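Local structure of dihydropteroate synthase (7L6P) at residues M152-Q155 with H160-A163; P93-L98 with V104-D109. The protein probably catalyses the condensation of para-aminobenzoate with 6-hydroxymethyl-7,8-dihydropterin diphosphate to give 7,8-dihydropteroate, a precursor of folate. All blocks are in the same frame, centred on the assembly; numbering follows the deposited sequence.

Interaction 1: residues M152-Q155 with H160-A163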
loop_
_atom_site.group_PDB
_atom_site.type_symbol
_atom_site.label_atom_id
_atom_site.label_comp_id
_atom_site.label_asym_id
_atom_site.label_seq_id
_atom_site.Cartn_x
_atom_site.Cartn_y
_atom_site.Cartn_z
ATOM N N MET A 152 6.158 -18.580 -15.707
ATOM C CA MET A 152 6.915 -17.393 -15.359
ATOM C C MET A 152 7.912 -17.067 -16.461
ATOM O O MET A 152 8.358 -17.946 -17.201
ATOM C CB MET A 152 7.657 -17.586 -14.042
ATOM C CG MET A 152 7.998 -16.267 -13.380
ATOM S SD MET A 152 9.006 -16.442 -11.899
ATOM C CE MET A 152 10.623 -16.608 -12.646
ATOM N N HIS A 153 8.237 -15.785 -16.578
ATOM C CA HIS A 153 9.331 -15.328 -17.416
ATOM C C HIS A 153 10.555 -15.104 -16.548
ATOM O O HIS A 153 10.467 -14.457 -15.494
ATOM C CB HIS A 153 9.008 -14.030 -18.149
ATOM C CG HIS A 153 10.186 -13.455 -18.877
ATOM N ND1 HIS A 153 11.141 -12.668 -18.263
ATOM C CD2 HIS A 153 10.580 -13.584 -20.168
ATOM C CE1 HIS A 153 12.068 -12.330 -19.142
ATOM N NE2 HIS A 153 11.751 -12.875 -20.306
ATOM N N MET A 154 11.679 -15.662 -16.978
ATOM C CA MET A 154 12.985 -15.288 -16.455
ATOM C C MET A 154 14.005 -15.312 -17.576
ATOM O O MET A 154 13.961 -16.169 -18.456
ATOM C CB MET A 154 13.444 -16.208 -15.327
ATOM C CG MET A 154 13.588 -17.668 -15.708
ATOM S SD MET A 154 14.499 -18.610 -14.468
ATOM C CE MET A 154 16.089 -17.852 -14.699
ATOM N N GLN A 155 14.908 -14.346 -17.538
ATOM C CA GLN A 155 16.123 -14.366 -18.331
ATOM C C GLN A 155 17.168 -15.120 -17.520
ATOM O O GLN A 155 17.306 -14.877 -16.324
ATOM C CB GLN A 155 16.576 -12.941 -18.636
ATOM C CG GLN A 155 17.196 -12.764 -20.002
ATOM C CD GLN A 155 17.480 -11.308 -20.337
ATOM O OE1 GLN A 155 16.925 -10.761 -21.292
ATOM N NE2 GLN A 155 18.355 -10.675 -19.561
ATOM N N HIS A 160 21.484 -19.891 -12.144
ATOM C CA HIS A 160 22.425 -18.958 -12.765
ATOM C C HIS A 160 21.624 -17.763 -13.264
ATOM O O HIS A 160 21.236 -17.707 -14.433
ATOM C CB HIS A 160 23.222 -19.631 -13.869
ATOM C CG HIS A 160 23.799 -20.941 -13.455
ATOM N ND1 HIS A 160 23.078 -22.114 -13.477
ATOM C CD2 HIS A 160 25.028 -21.264 -12.993
ATOM C CE1 HIS A 160 23.837 -23.103 -13.042
ATOM N NE2 HIS A 160 25.027 -22.615 -12.748
ATOM N N MET A 161 21.394 -16.813 -12.370
ATOM C CA MET A 161 20.719 -15.587 -12.745
ATOM C C MET A 161 21.707 -14.628 -13.396
ATOM O O MET A 161 22.913 -14.658 -13.131
ATOM C CB MET A 161 20.071 -14.950 -11.513
ATOM C CG MET A 161 18.575 -14.634 -11.644
ATOM S SD MET A 161 17.546 -15.991 -12.293
ATOM C CE MET A 161 17.909 -17.324 -11.138
ATOM N N GLN A 162 21.182 -13.809 -14.296
ATOM C CA GLN A 162 22.000 -12.891 -15.076
ATOM C C GLN A 162 22.534 -11.740 -14.239
ATOM O O GLN A 162 21.778 -11.084 -13.516
ATOM C CB GLN A 162 21.183 -12.340 -16.226
ATOM C CG GLN A 162 20.884 -13.350 -17.259
ATOM C CD GLN A 162 20.739 -12.682 -18.584
ATOM O OE1 GLN A 162 20.054 -11.665 -18.687
ATOM N NE2 GLN A 162 21.415 -13.212 -19.604
ATOM N N ALA A 163 23.834 -11.475 -14.362
ATOM C CA ALA A 163 24.436 -10.372 -13.619
ATOM C C ALA A 163 24.020 -9.021 -14.197
ATOM O O ALA A 163 23.654 -8.104 -13.451
ATOM C CB ALA A 163 25.962 -10.513 -13.608
#

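Interaction 2: residues P93-L98 with V104-D109. With IMD (imidazole), chain C.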
loop_
_atom_site.group_PDB
_atom_site.type_symbol
_atom_site.label_atom_id
_atom_site.label_comp_id
_atom_site.label_asym_id
_atom_site.label_seq_id
_atom_site.Cartn_x
_atom_site.Cartn_y
_atom_site.Cartn_z
ATOM N N PRO A 93 6.722 -34.372 2.305
ATOM C CA PRO A 93 6.012 -34.403 3.595
ATOM C C PRO A 93 5.273 -33.113 3.882
ATOM O O PRO A 93 4.178 -33.148 4.455
ATOM C CB PRO A 93 7.128 -34.666 4.620
ATOM C CG PRO A 93 8.383 -34.258 3.935
ATOM C CD PRO A 93 8.169 -34.599 2.486
ATOM N N VAL A 94 5.830 -31.970 3.478
ATOM C CA VAL A 94 5.169 -30.703 3.763
ATOM C C VAL A 94 3.884 -30.582 2.956
ATOM O O VAL A 94 2.883 -30.046 3.441
ATOM C CB VAL A 94 6.126 -29.528 3.496
ATOM C CG1 VAL A 94 5.399 -28.191 3.634
ATOM C CG2 VAL A 94 7.306 -29.587 4.445
ATOM N N ILE A 95 3.875 -31.102 1.731
ATOM C CA ILE A 95 2.665 -31.039 0.919
ATOM C C ILE A 95 1.629 -32.028 1.434
ATOM O O ILE A 95 0.453 -31.683 1.604
ATOM C CB ILE A 95 2.982 -31.294 -0.562
ATOM C CG1 ILE A 95 3.816 -30.158 -1.136
ATOM C CG2 ILE A 95 1.700 -31.334 -1.346
ATOM C CD1 ILE A 95 4.227 -30.381 -2.561
ATOM N N GLU A 96 2.041 -33.276 1.680
ATOM C CA GLU A 96 1.096 -34.275 2.173
ATOM C C GLU A 96 0.364 -33.777 3.411
ATOM O O GLU A 96 -0.869 -33.832 3.481
ATOM C CB GLU A 96 1.804 -35.599 2.472
ATOM C CG GLU A 96 2.097 -36.451 1.249
ATOM C CD GLU A 96 2.950 -37.664 1.574
ATOM O OE1 GLU A 96 3.683 -37.631 2.584
ATOM O OE2 GLU A 96 2.867 -38.665 0.834
ATOM N N GLN A 97 1.113 -33.256 4.388
ATOM C CA GLN A 97 0.510 -32.854 5.657
ATOM C C GLN A 97 -0.344 -31.602 5.498
ATOM O O GLN A 97 -1.460 -31.532 6.027
ATOM C CB GLN A 97 1.592 -32.636 6.711
ATOM C CG GLN A 97 1.915 -33.883 7.510
ATOM C CD GLN A 97 3.209 -33.751 8.293
ATOM O OE1 GLN A 97 3.214 -33.267 9.431
ATOM N NE2 GLN A 97 4.317 -34.175 7.685
ATOM N N LEU A 98 0.172 -30.589 4.794
ATOM C CA LEU A 98 -0.601 -29.366 4.593
ATOM C C LEU A 98 -1.883 -29.641 3.816
ATOM O O LEU A 98 -2.911 -28.999 4.054
ATOM C CB LEU A 98 0.241 -28.309 3.882
ATOM C CG LEU A 98 1.221 -27.579 4.787
ATOM C CD1 LEU A 98 2.123 -26.699 3.948
ATOM C CD2 LEU A 98 0.484 -26.766 5.838
ATOM N N VAL A 104 -7.185 -25.189 1.452
ATOM C CA VAL A 104 -6.669 -24.301 0.416
ATOM C C VAL A 104 -5.824 -25.074 -0.597
ATOM O O VAL A 104 -5.314 -26.164 -0.296
ATOM C CB VAL A 104 -5.859 -23.146 1.029
ATOM C CG1 VAL A 104 -6.649 -22.447 2.124
ATOM C CG2 VAL A 104 -4.526 -23.645 1.560
ATOM N N PRO A 105 -5.707 -24.577 -1.825
ATOM C CA PRO A 105 -4.809 -25.203 -2.798
ATOM C C PRO A 105 -3.349 -25.172 -2.344
ATOM O O PRO A 105 -2.868 -24.184 -1.791
ATOM C CB PRO A 105 -5.027 -24.361 -4.055
ATOM C CG PRO A 105 -6.376 -23.700 -3.834
ATOM C CD PRO A 105 -6.453 -23.446 -2.399
ATOM N N ILE A 106 -2.638 -26.261 -2.605
ATOM C CA ILE A 106 -1.218 -26.377 -2.288
ATOM C C ILE A 106 -0.441 -26.380 -3.600
ATOM O O ILE A 106 -0.579 -27.307 -4.415
ATOM C CB ILE A 106 -0.919 -27.651 -1.484
ATOM C CG1 ILE A 106 -1.822 -27.707 -0.241
ATOM C CG2 ILE A 106 0.570 -27.724 -1.151
ATOM C CD1 ILE A 106 -1.654 -26.531 0.689
ATOM N N SER A 107 0.370 -25.352 -3.811
ATOM C CA SER A 107 1.165 -25.256 -5.023
ATOM C C SER A 107 2.585 -25.734 -4.761
ATOM O O SER A 107 3.143 -25.501 -3.681
ATOM C CB SER A 107 1.209 -23.829 -5.553
ATOM O OG SER A 107 2.219 -23.735 -6.545
ATOM N N ILE A 108 3.171 -26.389 -5.757
ATOM C CA ILE A 108 4.565 -26.810 -5.704
ATOM C C ILE A 108 5.400 -25.840 -6.523
ATOM O O ILE A 108 5.126 -25.601 -7.710
ATOM C CB ILE A 108 4.756 -28.253 -6.196
ATOM C CG1 ILE A 108 6.250 -28.587 -6.196
ATOM C CG2 ILE A 108 4.158 -28.458 -7.575
ATOM C CD1 ILE A 108 6.875 -28.507 -4.825
ATOM N N ASP A 109 6.418 -25.285 -5.881
ATOM C CA ASP A 109 7.337 -24.316 -6.465
ATOM C C ASP A 109 8.551 -25.099 -6.961
ATOM O O ASP A 109 9.482 -25.385 -6.208
ATOM C CB ASP A 109 7.673 -23.264 -5.408
ATOM C CG ASP A 109 8.625 -22.191 -5.902
ATOM O OD1 ASP A 109 8.947 -22.168 -7.106
ATOM O OD2 ASP A 109 9.041 -21.350 -5.070
HETATM N N1 IMD C . 9.073 -18.897 -7.184
HETATM C C2 IMD C . 8.269 -19.466 -8.124
HETATM N N3 IMD C . 7.839 -18.510 -8.979
HETATM C C4 IMD C . 8.363 -17.325 -8.566
HETATM C C5 IMD C . 9.144 -17.571 -7.439
#

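Interaction 1: residues M152-Q155 with H160-A163
With CG of Met-154 set between its backbone N and carbonyl carbon (chi1 60°) and a bend at chi3, CE of Met-154 is brought to Met-161, whose own chain folds back at both outer torsions (chi2 48°, chi3 56°) and turns its sulfur to that methyl. CE of Met-154 lies 3.4 Å from SD of Met-161 and 4.0 Å from CE of Met-161, and the two chains run at about a right angle, touching only near their ends. The same sulfur is 4.2 Å from the backbone O of Gln-155.

Beside this pair lie the side chains of Gln-155 and Gln-162, but their ends are modelled too close together, so their placement is doubtful and no bond can be assigned there.

The contact joins the loop leaving the C-terminal end of barrel strand 149-152, the end of a TIM barrel at which the active site lies, to a short, weakly bonded strand pair, 156-157 and 160-161. Arg-134 holds the O of Met-154 by a hydrogen bond. Across the loop, the dependable evidence is thioether and methyl packing, consistent with a mainly dispersive contact, which sets little direction.

Interaction 2: residues P93-L98 with V104-D109
Ile-106, Ile-95 and Leu-98 have the most surface buried here, and together they join helix 84-101 to the outer face of barrel strand 106-109. Ile-106 directs its CB at the helix. Its CG2 lies 3.8 Å from CG2 of Ile-95 and 4.1 Å from CG1 of Ile-95, while its other branch ends with CD1 4.1 Å from CB of Leu-98. The residue thus reaches two helical positions, one with each branch, and the Ile-95 and Ile-106 side chains pass each other in opposite directions.

Ile-95 also serves a second strand residue. Its outer chain is extended (chi2 177°), which carries CD1 to within 4.0 Å of CD1 of Ile-108, and these two side chains cross at about a right angle. The axes of helix segment 93-98 and strand 106-109 approach to 9.5 Å at 172°, nearly antiparallel, as in the beta-alpha-beta crossover (67-71, 84-101, 106-109) of a TIM barrel. Ile-70 of the preceding strand and Ala-119 of helix 113-121 extend this apolar layer.

Ser-107 points its CB away from the helix, and its OG is hydrogen-bonded to OD1 of Asp-69. At the strand's C-terminal end, Asp-109 makes a salt bridge to Arg-269, and its OD2 accepts a weak hydrogen bond (3.2 Å, 135°) from N1 of an active-site imidazole, probably from the crystallisation liquor. The chemistry therefore divides across the strand: branched aliphatic packing secures the helix side, and polar groups serve the barrel interior and its C-terminal mouth.

From the N terminus, the chain first meets interaction 2: helix 84-101 ends, and a short connection leads to strand 106-109, so the contact closes a helix-to-strand loop of the barrel. The chain then runs through helix 113-121, strand 126-129, helix 138-145 and strand 149-152 before interaction 1 closes a smaller loop, with four residues between its segments. The two are in series, neither nested nor crossed. The centres of interactions 1 and 2 lie about 26 Å apart, and the nearest atoms of interactions 1 and 2 about 7 Å apart, without touching. Interaction 2 ties an outer helix to the third barrel strand; interaction 1 joins the loop leaving the fifth to its strand pair.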